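Local coordinates for protein N-acetyltransferase (PDB 4LUA) that probably transfers an acetyl group from acetyl-coenzyme A to an amino group of an acceptor, as other GNAT-family N-acetyltransferases do, at residues E28-S33 against T120-N125; Y35-T40 against N146-G151; A71-R76 against L85-F90; G142-A147 against E157-Y162. All blocks are in the same frame, centred on the assembly; numbering follows the deposited sequence.

Interaction 1 (E28-S33 against T120-N125)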
loop_
_atom_site.group_PDB
_atom_site.type_symbol
_atom_site.label_atom_id
_atom_site.label_comp_id
_atom_site.label_asym_id
_atom_site.label_seq_id
_atom_site.Cartn_x
_atom_site.Cartn_y
_atom_site.Cartn_z
ATOM N N GLU A 28 8.982 -2.310 0.374
ATOM C CA GLU A 28 7.612 -1.776 0.488
ATOM C C GLU A 28 7.689 -0.334 0.998
ATOM O O GLU A 28 8.491 -0.034 1.880
ATOM C CB GLU A 28 6.832 -2.649 1.484
ATOM C CG GLU A 28 5.314 -2.696 1.298
ATOM C CD GLU A 28 4.570 -1.623 2.064
ATOM O OE1 GLU A 28 5.178 -0.865 2.801
ATOM O OE2 GLU A 28 3.318 -1.570 1.892
ATOM N N PHE A 29 6.866 0.553 0.407
ATOM C CA PHE A 29 7.037 2.006 0.647
ATOM C C PHE A 29 6.950 2.442 2.119
ATOM O O PHE A 29 7.601 3.438 2.478
ATOM C CB PHE A 29 5.908 2.694 -0.167
ATOM C CG PHE A 29 5.970 4.210 -0.130
ATOM C CD1 PHE A 29 6.767 4.880 -1.034
ATOM C CD2 PHE A 29 5.197 4.908 0.785
ATOM C CE1 PHE A 29 6.796 6.328 -1.024
ATOM C CE2 PHE A 29 5.252 6.321 0.807
ATOM C CZ PHE A 29 6.033 6.986 -0.094
ATOM N N THR A 30 6.174 1.731 2.930
ATOM C CA THR A 30 6.042 2.097 4.352
ATOM C C THR A 30 6.886 1.271 5.258
ATOM O O THR A 30 6.819 1.476 6.478
ATOM C CB THR A 30 4.567 1.923 4.836
ATOM O OG1 THR A 30 4.131 0.553 4.753
ATOM C CG2 THR A 30 3.644 2.772 3.937
ATOM N N GLN A 31 7.703 0.345 4.727
ATOM C CA GLN A 31 8.518 -0.506 5.591
ATOM C C GLN A 31 9.983 -0.093 5.518
ATOM O O GLN A 31 10.282 1.097 5.333
ATOM C CB GLN A 31 8.305 -1.979 5.256
ATOM C CG GLN A 31 6.837 -2.311 5.434
ATOM C CD GLN A 31 6.449 -3.741 5.078
ATOM O OE1 GLN A 31 7.237 -4.569 4.555
ATOM N NE2 GLN A 31 5.163 -4.033 5.346
ATOM N N ASP A 32 10.920 -1.012 5.727
ATOM C CA ASP A 32 12.307 -0.590 5.830
ATOM C C ASP A 32 13.079 -0.840 4.528
ATOM O O ASP A 32 12.743 -1.715 3.731
ATOM C CB ASP A 32 12.943 -1.380 6.997
ATOM C CG ASP A 32 14.413 -1.067 7.202
ATOM O OD1 ASP A 32 14.689 0.029 7.770
ATOM O OD2 ASP A 32 15.312 -1.915 6.862
ATOM N N SER A 33 14.126 -0.053 4.321
ATOM C CA SER A 33 14.956 -0.142 3.121
ATOM C C SER A 33 15.652 -1.473 2.944
ATOM O O SER A 33 15.944 -1.900 1.809
ATOM C CB SER A 33 15.989 1.009 3.164
ATOM O OG SER A 33 16.937 0.853 4.185
ATOM N N THR A 120 -3.320 3.330 7.467
ATOM C CA THR A 120 -2.059 2.847 6.927
ATOM C C THR A 120 -1.083 2.739 8.101
ATOM O O THR A 120 -1.170 3.474 9.105
ATOM C CB THR A 120 -1.510 3.852 5.820
ATOM O OG1 THR A 120 -0.485 3.199 5.055
ATOM C CG2 THR A 120 -0.967 5.181 6.420
ATOM N N SER A 121 -0.130 1.795 8.012
ATOM C CA SER A 121 0.882 1.594 9.046
ATOM C C SER A 121 2.258 1.872 8.441
ATOM O O SER A 121 2.494 1.571 7.257
ATOM C CB SER A 121 0.849 0.143 9.639
ATOM O OG SER A 121 0.966 -0.761 8.515
ATOM N N ILE A 122 3.125 2.503 9.245
ATOM C CA ILE A 122 4.450 2.942 8.690
ATOM C C ILE A 122 5.488 2.582 9.730
ATOM O O ILE A 122 5.374 2.923 10.936
ATOM C CB ILE A 122 4.450 4.481 8.454
ATOM C CG1 ILE A 122 3.286 4.873 7.529
ATOM C CG2 ILE A 122 5.805 4.929 7.816
ATOM C CD1 ILE A 122 3.207 6.414 7.296
ATOM N N VAL A 123 6.579 1.918 9.311
ATOM C CA VAL A 123 7.613 1.632 10.284
ATOM C C VAL A 123 8.138 2.915 10.919
ATOM O O VAL A 123 8.251 3.976 10.261
ATOM C CB VAL A 123 8.756 0.862 9.604
ATOM C CG1 VAL A 123 10.009 0.838 10.471
ATOM C CG2 VAL A 123 8.254 -0.584 9.272
ATOM N N SER A 124 8.429 2.838 12.199
ATOM C CA SER A 124 8.538 4.079 12.964
ATOM C C SER A 124 9.595 5.093 12.602
ATOM O O SER A 124 9.401 6.272 12.905
ATOM C CB SER A 124 8.550 3.782 14.448
ATOM O OG SER A 124 9.757 3.151 14.770
ATOM N N ASN A 125 10.695 4.676 11.972
ATOM C CA ASN A 125 11.685 5.702 11.616
ATOM C C ASN A 125 11.589 6.055 10.133
ATOM O O ASN A 125 12.413 6.854 9.654
ATOM C CB ASN A 125 13.074 5.195 11.960
ATOM C CG ASN A 125 13.405 3.897 11.220
ATOM O OD1 ASN A 125 12.506 3.145 10.777
ATOM N ND2 ASN A 125 14.716 3.611 11.102
HETATM O O HOH W 1 3.504 -2.077 7.079
HETATM O O HOH W 2 15.608 0.750 10.291
#
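Thr30 meets the end of strand 117-123 with both its side chain and its carbonyl. With chi1 at 63°, OG1 stands between the backbone N and the carbonyl carbon, which turns the hydroxyl back to Glu28, where it donates a short bond of 2.6 Å from OG1 to OE1, arriving on the syn side of the carboxylate. The same Glu28 OE1 takes Thr30 N at 2.8 Å from well above the carboxylate plane, so one oxygen grips both the hydroxyl and the backbone N-H of Thr30 within the type I turn 28-31. Glu28 OE2 is occupied by the backbone N of Asn89. Thr30 CG2, anti to the carbonyl carbon, crosses Ile122 at about a right angle, 4.2 Å from Ile122 CG1. The one direct hydrogen bond across the contact is Val123 N to Thr30 O, 2.9 Å and almost straight at 168°. Val123 CG2, beside its own backbone N, rests on Gln31 CA at 3.7 Å. The amide of Gln31 is bonded on both its atoms: OE1 receives Gln37 N, while NE2 donates to a water that also reaches Ser121 OG. A second water donates to Asp32 OD1 and accepts from Asn125 ND2, while Asp32 OD2 accepts from Tyr35 N. The loop after helix 15-25 thus closes against the C-terminal end of strand 117-123, consistent with the GNAT fold, where the corresponding loop commonly borders the acceptor site.

Interaction 2 (Y35-T40 against N146-G151)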
loop_
_atom_site.group_PDB
_atom_site.type_symbol
_atom_site.label_atom_id
_atom_site.label_comp_id
_atom_site.label_asym_id
_atom_site.label_seq_id
_atom_site.Cartn_x
_atom_site.Cartn_y
_atom_site.Cartn_z
ATOM N N TYR A 35 14.661 -4.300 5.362
ATOM C CA TYR A 35 13.665 -5.292 5.800
ATOM C C TYR A 35 12.272 -4.915 5.295
ATOM O O TYR A 35 11.696 -3.941 5.740
ATOM C CB TYR A 35 13.637 -5.404 7.309
ATOM C CG TYR A 35 14.951 -5.881 7.895
ATOM C CD1 TYR A 35 15.326 -7.225 7.831
ATOM C CD2 TYR A 35 15.816 -4.979 8.541
ATOM C CE1 TYR A 35 16.505 -7.653 8.399
ATOM C CE2 TYR A 35 16.996 -5.416 9.111
ATOM C CZ TYR A 35 17.331 -6.731 9.026
ATOM O OH TYR A 35 18.508 -7.181 9.588
ATOM N N SER A 36 11.762 -5.689 4.335
ATOM C CA SER A 36 10.376 -5.552 3.827
ATOM C C SER A 36 9.819 -6.946 3.662
ATOM O O SER A 36 10.547 -7.907 3.394
ATOM C CB SER A 36 10.266 -4.810 2.462
ATOM O OG SER A 36 10.407 -3.429 2.664
ATOM N N GLN A 37 8.501 -7.063 3.815
ATOM C CA GLN A 37 7.934 -8.398 3.840
ATOM C C GLN A 37 7.951 -8.951 2.421
ATOM O O GLN A 37 7.732 -8.219 1.423
ATOM C CB GLN A 37 6.522 -8.415 4.450
ATOM C CG GLN A 37 5.439 -7.796 3.571
ATOM C CD GLN A 37 4.353 -7.074 4.395
ATOM O OE1 GLN A 37 3.744 -6.098 3.926
ATOM N NE2 GLN A 37 4.111 -7.555 5.625
ATOM N N THR A 38 8.234 -10.243 2.347
ATOM C CA THR A 38 8.278 -10.950 1.088
ATOM C C THR A 38 6.892 -11.421 0.653
ATOM O O THR A 38 6.031 -11.736 1.478
ATOM C CB THR A 38 9.260 -12.108 1.210
ATOM O OG1 THR A 38 10.557 -11.583 0.931
ATOM C CG2 THR A 38 8.946 -13.239 0.242
ATOM N N MET A 39 6.681 -11.405 -0.657
ATOM C CA MET A 39 5.386 -11.677 -1.239
ATOM C C MET A 39 5.439 -13.101 -1.806
ATOM O O MET A 39 6.022 -13.351 -2.866
ATOM C CB MET A 39 5.092 -10.634 -2.322
ATOM C CG MET A 39 5.266 -9.189 -1.835
ATOM S SD MET A 39 3.902 -8.811 -0.752
ATOM C CE MET A 39 2.669 -8.859 -1.983
ATOM N N THR A 40 4.842 -14.042 -1.083
ATOM C CA THR A 40 4.887 -15.434 -1.491
ATOM C C THR A 40 3.864 -15.668 -2.597
ATOM O O THR A 40 2.939 -14.870 -2.744
ATOM C CB THR A 40 4.544 -16.336 -0.320
ATOM O OG1 THR A 40 3.125 -16.307 -0.094
ATOM C CG2 THR A 40 5.269 -15.863 0.911
ATOM N N ASN A 146 6.340 -3.325 18.244
ATOM C CA ASN A 146 6.363 -4.690 17.688
ATOM C C ASN A 146 5.104 -4.956 16.840
ATOM O O ASN A 146 4.458 -6.022 16.956
ATOM C CB ASN A 146 6.484 -5.703 18.820
ATOM C CG ASN A 146 7.703 -5.440 19.676
ATOM O OD1 ASN A 146 8.794 -5.194 19.145
ATOM N ND2 ASN A 146 7.532 -5.448 20.999
ATOM N N ALA A 147 4.731 -3.975 16.028
ATOM C CA ALA A 147 3.478 -4.023 15.291
ATOM C C ALA A 147 3.605 -4.949 14.116
ATOM O O ALA A 147 2.593 -5.473 13.631
ATOM C CB ALA A 147 3.100 -2.630 14.820
ATOM N N ILE A 148 4.832 -5.133 13.615
ATOM C CA ILE A 148 4.967 -6.016 12.464
ATOM C C ILE A 148 6.225 -6.853 12.610
ATOM O O ILE A 148 7.213 -6.376 13.158
ATOM C CB ILE A 148 4.987 -5.197 11.146
ATOM C CG1 ILE A 148 5.037 -6.105 9.939
ATOM C CG2 ILE A 148 6.220 -4.294 11.059
ATOM C CD1 ILE A 148 4.730 -5.327 8.589
ATOM N N LYS A 149 6.190 -8.095 12.141
ATOM C CA LYS A 149 7.404 -8.911 12.151
ATOM C C LYS A 149 7.817 -9.187 10.718
ATOM O O LYS A 149 7.046 -9.794 9.946
ATOM C CB LYS A 149 7.141 -10.247 12.860
ATOM C CG LYS A 149 8.381 -11.071 13.105
ATOM C CD LYS A 149 8.026 -12.338 13.912
ATOM C CE LYS A 149 9.273 -13.094 14.296
ATOM N NZ LYS A 149 8.953 -14.448 14.808
ATOM N N ILE A 150 9.028 -8.772 10.345
ATOM C CA ILE A 150 9.513 -8.948 8.979
ATOM C C ILE A 150 10.646 -9.923 9.033
ATOM O O ILE A 150 11.741 -9.605 9.500
ATOM C CB ILE A 150 9.942 -7.592 8.375
ATOM C CG1 ILE A 150 8.732 -6.645 8.329
ATOM C CG2 ILE A 150 10.569 -7.781 6.980
ATOM C CD1 ILE A 150 9.074 -5.118 8.087
ATOM N N GLY A 151 10.373 -11.148 8.580
ATOM C CA GLY A 151 11.321 -12.231 8.705
ATOM C C GLY A 151 11.386 -12.551 10.173
ATOM O O GLY A 151 10.362 -12.889 10.762
#
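Ile150 reaches from the strand to the chain at Tyr35-Gln37, and its two branches divide the work. From CB, the CG2 branch, placed anti to the backbone N (CG1 has chi1 -61°), rests against the backbone of Ser36, 3.5 Å from Ser36 C. The same methyl is 3.9 Å from Tyr35 CB and lies close to Gln37 N, so it fills the angle between a side-chain root and two peptide groups. CG1 leads along the other branch, extended, to CD1, which ends 3.7 Å from Tyr35 O; Phe155 and Gln31 also pack on this side chain. Beyond CB, the phenol of Tyr35 turns away from the strand. The strand belongs to the C-terminal hairpin of the GNAT fold, 139-150 with 153-163, and is broken at a corner just before this point: Ala147 and Ile148 both face Phe155 in a classic beta bulge. Past the bulge, Ile148 and Ile150 both direct their side chains at the loop, whereas Lys149 between them points away. Ile148 CD1 meets Gln37 NE2 at 3.8 Å, a van der Waals contact of methyl and amide in which the two side chains cross at about a right angle. Gln37 CG sits between its backbone N and carbonyl carbon (chi1 72°), and a further bend at chi2 brings the amide to the methyl end of Ile148; Gln37 OE1 probably accepts a hydrogen bond from Gln31 NE2.

Interaction 3 (A71-R76 against L85-F90)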
loop_
_atom_site.group_PDB
_atom_site.type_symbol
_atom_site.label_atom_id
_atom_site.label_comp_id
_atom_site.label_asym_id
_atom_site.label_seq_id
_atom_site.Cartn_x
_atom_site.Cartn_y
_atom_site.Cartn_z
ATOM N N ALA A 71 -2.713 -2.230 -2.319
ATOM C CA ALA A 71 -3.940 -2.996 -2.093
ATOM C C ALA A 71 -4.744 -2.330 -0.939
ATOM O O ALA A 71 -4.200 -1.706 -0.015
ATOM C CB ALA A 71 -3.551 -4.410 -1.753
ATOM N N LEU A 72 -6.061 -2.447 -1.054
ATOM C CA LEU A 72 -6.944 -1.954 -0.039
ATOM C C LEU A 72 -7.607 -3.224 0.491
ATOM O O LEU A 72 -8.389 -3.890 -0.211
ATOM C CB LEU A 72 -7.938 -0.990 -0.715
ATOM C CG LEU A 72 -8.960 -0.331 0.168
ATOM C CD1 LEU A 72 -8.263 0.412 1.326
ATOM C CD2 LEU A 72 -9.858 0.620 -0.669
ATOM N N GLU A 73 -7.324 -3.526 1.757
ATOM C CA GLU A 73 -7.819 -4.767 2.369
ATOM C C GLU A 73 -8.892 -4.380 3.374
ATOM O O GLU A 73 -8.667 -3.530 4.244
ATOM C CB GLU A 73 -6.659 -5.543 3.043
ATOM C CG GLU A 73 -7.168 -6.807 3.786
ATOM C CD GLU A 73 -6.068 -7.607 4.485
ATOM O OE1 GLU A 73 -6.363 -8.712 4.997
ATOM O OE2 GLU A 73 -4.912 -7.129 4.550
ATOM N N GLN A 74 -10.074 -4.973 3.265
ATOM C CA GLN A 74 -11.077 -4.766 4.288
ATOM C C GLN A 74 -10.920 -5.869 5.353
ATOM O O GLN A 74 -11.045 -7.080 5.039
ATOM C CB GLN A 74 -12.488 -4.818 3.665
ATOM C CG GLN A 74 -13.493 -3.798 4.233
ATOM C CD GLN A 74 -14.360 -3.132 3.148
ATOM O OE1 GLN A 74 -14.096 -3.269 1.950
ATOM N NE2 GLN A 74 -15.390 -2.406 3.573
ATOM N N ILE A 75 -10.696 -5.464 6.590
ATOM C CA ILE A 75 -10.706 -6.368 7.733
ATOM C C ILE A 75 -12.142 -6.577 8.201
ATOM O O ILE A 75 -12.777 -5.610 8.656
ATOM C CB ILE A 75 -9.965 -5.776 8.933
ATOM C CG1 ILE A 75 -8.515 -5.462 8.576
ATOM C CG2 ILE A 75 -10.044 -6.751 10.077
ATOM C CD1 ILE A 75 -7.833 -6.586 7.805
ATOM N N ARG A 76 -12.649 -7.811 8.138
ATOM C CA ARG A 76 -14.007 -8.077 8.645
ATOM C C ARG A 76 -14.070 -8.817 9.996
ATOM O O ARG A 76 -13.111 -9.466 10.413
ATOM C CB ARG A 76 -14.874 -8.810 7.610
ATOM C CG ARG A 76 -16.328 -9.006 8.089
ATOM C CD ARG A 76 -17.225 -9.712 7.069
ATOM N NE ARG A 76 -17.359 -8.947 5.831
ATOM C CZ ARG A 76 -16.816 -9.300 4.668
ATOM N NH1 ARG A 76 -16.109 -10.419 4.583
ATOM N NH2 ARG A 76 -16.980 -8.538 3.590
ATOM N N LEU A 85 -7.506 -1.102 5.209
ATOM C CA LEU A 85 -6.061 -0.829 5.378
ATOM C C LEU A 85 -5.405 -0.775 4.055
ATOM O O LEU A 85 -5.665 -1.600 3.208
ATOM C CB LEU A 85 -5.367 -1.985 6.144
ATOM C CG LEU A 85 -5.348 -1.922 7.672
ATOM C CD1 LEU A 85 -6.700 -1.670 8.272
ATOM C CD2 LEU A 85 -4.745 -3.237 8.188
ATOM N N ILE A 86 -4.479 0.168 3.902
ATOM C CA ILE A 86 -3.645 0.152 2.688
ATOM C C ILE A 86 -2.442 -0.717 2.998
ATOM O O ILE A 86 -1.824 -0.577 4.067
ATOM C CB ILE A 86 -3.202 1.599 2.349
ATOM C CG1 ILE A 86 -4.418 2.450 2.024
ATOM C CG2 ILE A 86 -2.147 1.548 1.169
ATOM C CD1 ILE A 86 -4.087 3.965 1.970
ATOM N N LYS A 87 -2.161 -1.645 2.082
ATOM C CA LYS A 87 -1.109 -2.656 2.248
ATOM C C LYS A 87 -0.392 -2.869 0.928
ATOM O O LYS A 87 -0.890 -2.498 -0.159
ATOM C CB LYS A 87 -1.754 -4.029 2.693
ATOM C CG LYS A 87 -2.204 -3.908 4.137
ATOM C CD LYS A 87 -2.674 -5.226 4.692
ATOM C CE LYS A 87 -1.633 -5.875 5.579
ATOM N NZ LYS A 87 -1.968 -7.316 5.796
ATOM N N TYR A 88 0.747 -3.556 1.015
ATOM C CA TYR A 88 1.442 -4.073 -0.192
ATOM C C TYR A 88 1.675 -2.960 -1.208
ATOM O O TYR A 88 1.377 -3.109 -2.404
ATOM C CB TYR A 88 0.655 -5.236 -0.823
ATOM C CG TYR A 88 0.325 -6.297 0.219
ATOM C CD1 TYR A 88 1.311 -6.829 1.035
ATOM C CD2 TYR A 88 -0.985 -6.716 0.394
ATOM C CE1 TYR A 88 0.989 -7.793 2.005
ATOM C CE2 TYR A 88 -1.306 -7.662 1.358
ATOM C CZ TYR A 88 -0.311 -8.169 2.158
ATOM O OH TYR A 88 -0.628 -9.129 3.119
ATOM N N ASN A 89 2.268 -1.872 -0.742
ATOM C CA ASN A 89 2.501 -0.690 -1.607
ATOM C C ASN A 89 3.943 -0.749 -2.061
ATOM O O ASN A 89 4.878 -0.479 -1.279
ATOM C CB ASN A 89 2.204 0.545 -0.756
ATOM C CG ASN A 89 2.348 1.907 -1.506
ATOM O OD1 ASN A 89 2.570 2.927 -0.852
ATOM N ND2 ASN A 89 2.290 1.919 -2.850
ATOM N N PHE A 90 4.151 -1.176 -3.315
ATOM C CA PHE A 90 5.503 -1.226 -3.893
ATOM C C PHE A 90 5.538 -0.290 -5.068
ATOM O O PHE A 90 4.686 -0.386 -5.968
ATOM C CB PHE A 90 5.800 -2.676 -4.380
ATOM C CG PHE A 90 5.860 -3.673 -3.256
ATOM C CD1 PHE A 90 7.050 -3.976 -2.622
ATOM C CD2 PHE A 90 4.694 -4.320 -2.857
ATOM C CE1 PHE A 90 7.108 -4.909 -1.554
ATOM C CE2 PHE A 90 4.735 -5.253 -1.802
ATOM C CZ PHE A 90 5.928 -5.556 -1.161
#
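The Tyr88 ring has the methyl of Ala71 at its edge, near the ring plane, with Ala71 CB 4.1 Å from CD2. One face is covered by its own neighbour, Lys87 CB, 3.6 Å above the plane and offset toward the rim. Beyond CB the lysine chain runs past the ring, bends at chi3 and brings NZ to Glu73, a salt bridge of 3.2 Å from Lys87 NZ to Glu73 OE2 that uses the syn lone pair of the carboxylate. The Glu73 chain is extended, with CG anti to the backbone N (chi1 176°), which carries its carboxylate to the lysine. NZ also has a weak bond to Tyr88 OH. Ala71, Glu73, Leu85 and Lys87 share this face of the sheet. Near the end of the strand Ile75 CG1 touches Leu85 CD1 at 4.2 Å. On the other face Leu72 CD1 approaches Ile86 CG1 loosely, at 4.4 Å.

Two antiparallel hydrogen-bonded pairs, Ala71 with Lys87 and Glu73 with Leu85, flank the non-hydrogen-bonded pair Leu72 with Ile86; each of the two makes two N-H...O bonds, such as Ala71 N to Lys87 O at 2.8 Å and Glu73 N to Leu85 O at 2.9 Å. At Tyr88 the backbone takes a left-handed conformation (phi 53°, psi 52°). Ile86 still bonds to Leu119 of strand 117-123, but Asn89 pairs instead with Phe29 of the loop. Such parting of strand 83-91, the second arm of the hairpin, from strand 117-123 is characteristic of the GNAT fold, and in relatives acetyl-coenzyme A is held in the resulting V-shaped opening.

Interaction 4 (G142-A147 against E157-Y162)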
loop_
_atom_site.group_PDB
_atom_site.type_symbol
_atom_site.label_atom_id
_atom_site.label_comp_id
_atom_site.label_asym_id
_atom_site.label_seq_id
_atom_site.Cartn_x
_atom_site.Cartn_y
_atom_site.Cartn_z
ATOM N N GLY A 142 -1.746 6.584 16.084
ATOM C CA GLY A 142 -0.971 6.187 17.250
ATOM C C GLY A 142 0.323 5.473 16.919
ATOM O O GLY A 142 0.806 5.573 15.768
ATOM N N PHE A 143 0.879 4.778 17.898
ATOM C CA PHE A 143 2.212 4.149 17.791
ATOM C C PHE A 143 2.080 2.803 18.451
ATOM O O PHE A 143 1.659 2.676 19.640
ATOM C CB PHE A 143 3.273 5.005 18.508
ATOM C CG PHE A 143 4.640 4.338 18.631
ATOM C CD1 PHE A 143 5.543 4.392 17.563
ATOM C CD2 PHE A 143 5.021 3.721 19.801
ATOM C CE1 PHE A 143 6.829 3.774 17.688
ATOM C CE2 PHE A 143 6.278 3.085 19.935
ATOM C CZ PHE A 143 7.181 3.132 18.864
ATOM N N GLU A 144 2.387 1.751 17.693
ATOM C CA GLU A 144 2.275 0.399 18.201
ATOM C C GLU A 144 3.677 -0.261 18.260
ATOM O O GLU A 144 4.372 -0.327 17.252
ATOM C CB GLU A 144 1.376 -0.392 17.286
ATOM C CG GLU A 144 1.085 -1.779 17.904
ATOM C CD GLU A 144 0.268 -2.689 16.982
ATOM O OE1 GLU A 144 -0.157 -2.276 15.881
ATOM O OE2 GLU A 144 0.077 -3.871 17.350
ATOM N N LYS A 145 4.079 -0.754 19.424
ATOM C CA LYS A 145 5.373 -1.469 19.548
ATOM C C LYS A 145 5.271 -2.865 18.907
ATOM O O LYS A 145 4.207 -3.507 19.002
ATOM C CB LYS A 145 5.774 -1.603 21.021
ATOM C CG LYS A 145 6.245 -0.293 21.580
ATOM C CD LYS A 145 7.665 -0.409 22.097
ATOM C CE LYS A 145 7.814 -1.500 23.152
ATOM N NZ LYS A 145 9.234 -1.632 23.619
ATOM N N ASN A 146 6.340 -3.325 18.244
ATOM C CA ASN A 146 6.363 -4.690 17.688
ATOM C C ASN A 146 5.104 -4.956 16.840
ATOM O O ASN A 146 4.458 -6.022 16.956
ATOM C CB ASN A 146 6.484 -5.703 18.820
ATOM C CG ASN A 146 7.703 -5.440 19.676
ATOM O OD1 ASN A 146 8.794 -5.194 19.145
ATOM N ND2 ASN A 146 7.532 -5.448 20.999
ATOM N N ALA A 147 4.731 -3.975 16.028
ATOM C CA ALA A 147 3.478 -4.023 15.291
ATOM C C ALA A 147 3.605 -4.949 14.116
ATOM O O ALA A 147 2.593 -5.473 13.631
ATOM C CB ALA A 147 3.100 -2.630 14.820
ATOM N N GLU A 157 5.525 0.542 14.656
ATOM C CA GLU A 157 4.891 1.293 13.583
ATOM C C GLU A 157 4.054 2.436 14.091
ATOM O O GLU A 157 3.408 2.321 15.170
ATOM C CB GLU A 157 3.979 0.394 12.772
ATOM C CG GLU A 157 4.763 -0.654 11.982
ATOM C CD GLU A 157 3.908 -1.393 11.066
ATOM O OE1 GLU A 157 2.958 -2.103 11.519
ATOM O OE2 GLU A 157 4.160 -1.278 9.846
ATOM N N HIS A 158 4.003 3.492 13.290
ATOM C CA HIS A 158 2.971 4.531 13.450
ATOM C C HIS A 158 1.742 4.082 12.672
ATOM O O HIS A 158 1.833 3.487 11.581
ATOM C CB HIS A 158 3.404 5.904 12.940
ATOM C CG HIS A 158 4.449 6.526 13.802
ATOM N ND1 HIS A 158 5.758 6.678 13.378
ATOM C CD2 HIS A 158 4.409 6.942 15.088
ATOM C CE1 HIS A 158 6.469 7.209 14.363
ATOM N NE2 HIS A 158 5.692 7.332 15.433
ATOM N N TRP A 159 0.557 4.380 13.218
ATOM C CA TRP A 159 -0.665 4.153 12.480
ATOM C C TRP A 159 -1.234 5.528 12.153
ATOM O O TRP A 159 -1.269 6.412 12.995
ATOM C CB TRP A 159 -1.686 3.439 13.409
ATOM C CG TRP A 159 -1.393 1.981 13.488
ATOM C CD1 TRP A 159 -0.659 1.305 14.469
ATOM C CD2 TRP A 159 -1.796 1.004 12.519
ATOM N NE1 TRP A 159 -0.627 -0.045 14.145
ATOM C CE2 TRP A 159 -1.294 -0.253 12.961
ATOM C CE3 TRP A 159 -2.533 1.073 11.327
ATOM C CZ2 TRP A 159 -1.531 -1.448 12.233
ATOM C CZ3 TRP A 159 -2.775 -0.107 10.616
ATOM C CH2 TRP A 159 -2.253 -1.349 11.085
ATOM N N LEU A 160 -1.670 5.716 10.894
ATOM C CA LEU A 160 -2.299 6.963 10.471
ATOM C C LEU A 160 -3.654 6.628 9.884
ATOM O O LEU A 160 -3.861 5.513 9.407
ATOM C CB LEU A 160 -1.439 7.603 9.342
ATOM C CG LEU A 160 -0.150 8.327 9.836
ATOM C CD1 LEU A 160 0.934 7.313 10.230
ATOM C CD2 LEU A 160 0.417 9.243 8.669
ATOM N N PHE A 161 -4.534 7.613 9.847
ATOM C CA PHE A 161 -5.852 7.384 9.273
ATOM C C PHE A 161 -6.245 8.562 8.405
ATOM O O PHE A 161 -5.794 9.707 8.614
ATOM C CB PHE A 161 -6.914 7.188 10.378
ATOM C CG PHE A 161 -7.244 8.452 11.134
ATOM C CD1 PHE A 161 -8.238 9.335 10.694
ATOM C CD2 PHE A 161 -6.525 8.756 12.289
ATOM C CE1 PHE A 161 -8.523 10.531 11.416
ATOM C CE2 PHE A 161 -6.809 9.941 13.027
ATOM C CZ PHE A 161 -7.804 10.815 12.585
ATOM N N TYR A 162 -7.185 8.299 7.476
ATOM C CA TYR A 162 -7.808 9.382 6.712
ATOM C C TYR A 162 -9.296 9.303 6.979
ATOM O O TYR A 162 -9.936 8.243 6.769
ATOM C CB TYR A 162 -7.517 9.175 5.195
ATOM C CG TYR A 162 -8.006 10.322 4.351
ATOM C CD1 TYR A 162 -9.330 10.435 4.019
ATOM C CD2 TYR A 162 -7.096 11.263 3.849
ATOM C CE1 TYR A 162 -9.775 11.506 3.259
ATOM C CE2 TYR A 162 -7.532 12.335 3.087
ATOM C CZ TYR A 162 -8.871 12.444 2.802
ATOM O OH TYR A 162 -9.377 13.501 2.035
#
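Gly142 and Trp159, then Glu144 and Glu157, form antiparallel hydrogen-bonded pairs around the non-hydrogen-bonded pair Phe143 with His158, the short strands running at 145° to each other. The bond Trp159 N to Gly142 O, 2.8 Å, arrives from well above the carbonyl plane, whereas Glu144 N meets Glu157 O nearly head-on. On the face shared by Glu144 and Trp159 the side chains lie side by side and point the same way. Glu144 is fully extended (chi1 -172°), which carries OE1 to the indole: Trp159 NE1 donates to Glu144 OE1 at 2.9 Å, on the anti lone pair. Carboxylate and indole are nearly coplanar, 26° apart, and Glu144 CB lies at the ring edge, 3.7 Å from Trp159 NE1. This is the C-terminal beta hairpin of the GNAT fold, strands 139-150 and 153-163, with the second strand also paired to strand 117-123. Phe143 and His158 occupy the opposite face, their rings oblique to one another, with Phe143 CD1 3.6 Å from His158 NE2. The edge of the imidazole is turned to Gly142 O. Where the first strand turns its corner, Ala147 CB is 3.3 Å from Glu157 OE1 and 3.8 Å from Glu157 CB and CG. The Glu157 chain is extended beyond CG and lies along this methyl, while Glu157 OE2 has a weak hydrogen bond with Ser121 OG.

How the interactions relate
Interactions 1 and 2 use successive parts of one loop: the segments 28-33 and 35-40 are joined by a probable hydrogen bond from Glu28 N to Ser36 OG (2.9 Å). Interaction 1 touches both halves of the fold, through Phe29 N to Asn89 O (2.8 Å) beside interaction 3 and Ile122 O to His158 N (2.8 Å) beside interaction 4. Interactions 2 and 4 share Asn146 and Ala147. Met39 SD of interaction 2 lies 3.7 Å from Tyr88 CD1 of interaction 3. Interactions 3 and 4, about 15 Å apart between centres, touch where Leu85 CD2 is 4.3 Å from Trp159 CH2; the opening between strands 83-91 and 117-123, where relatives bind acetyl-coenzyme A, is the likely cofactor site.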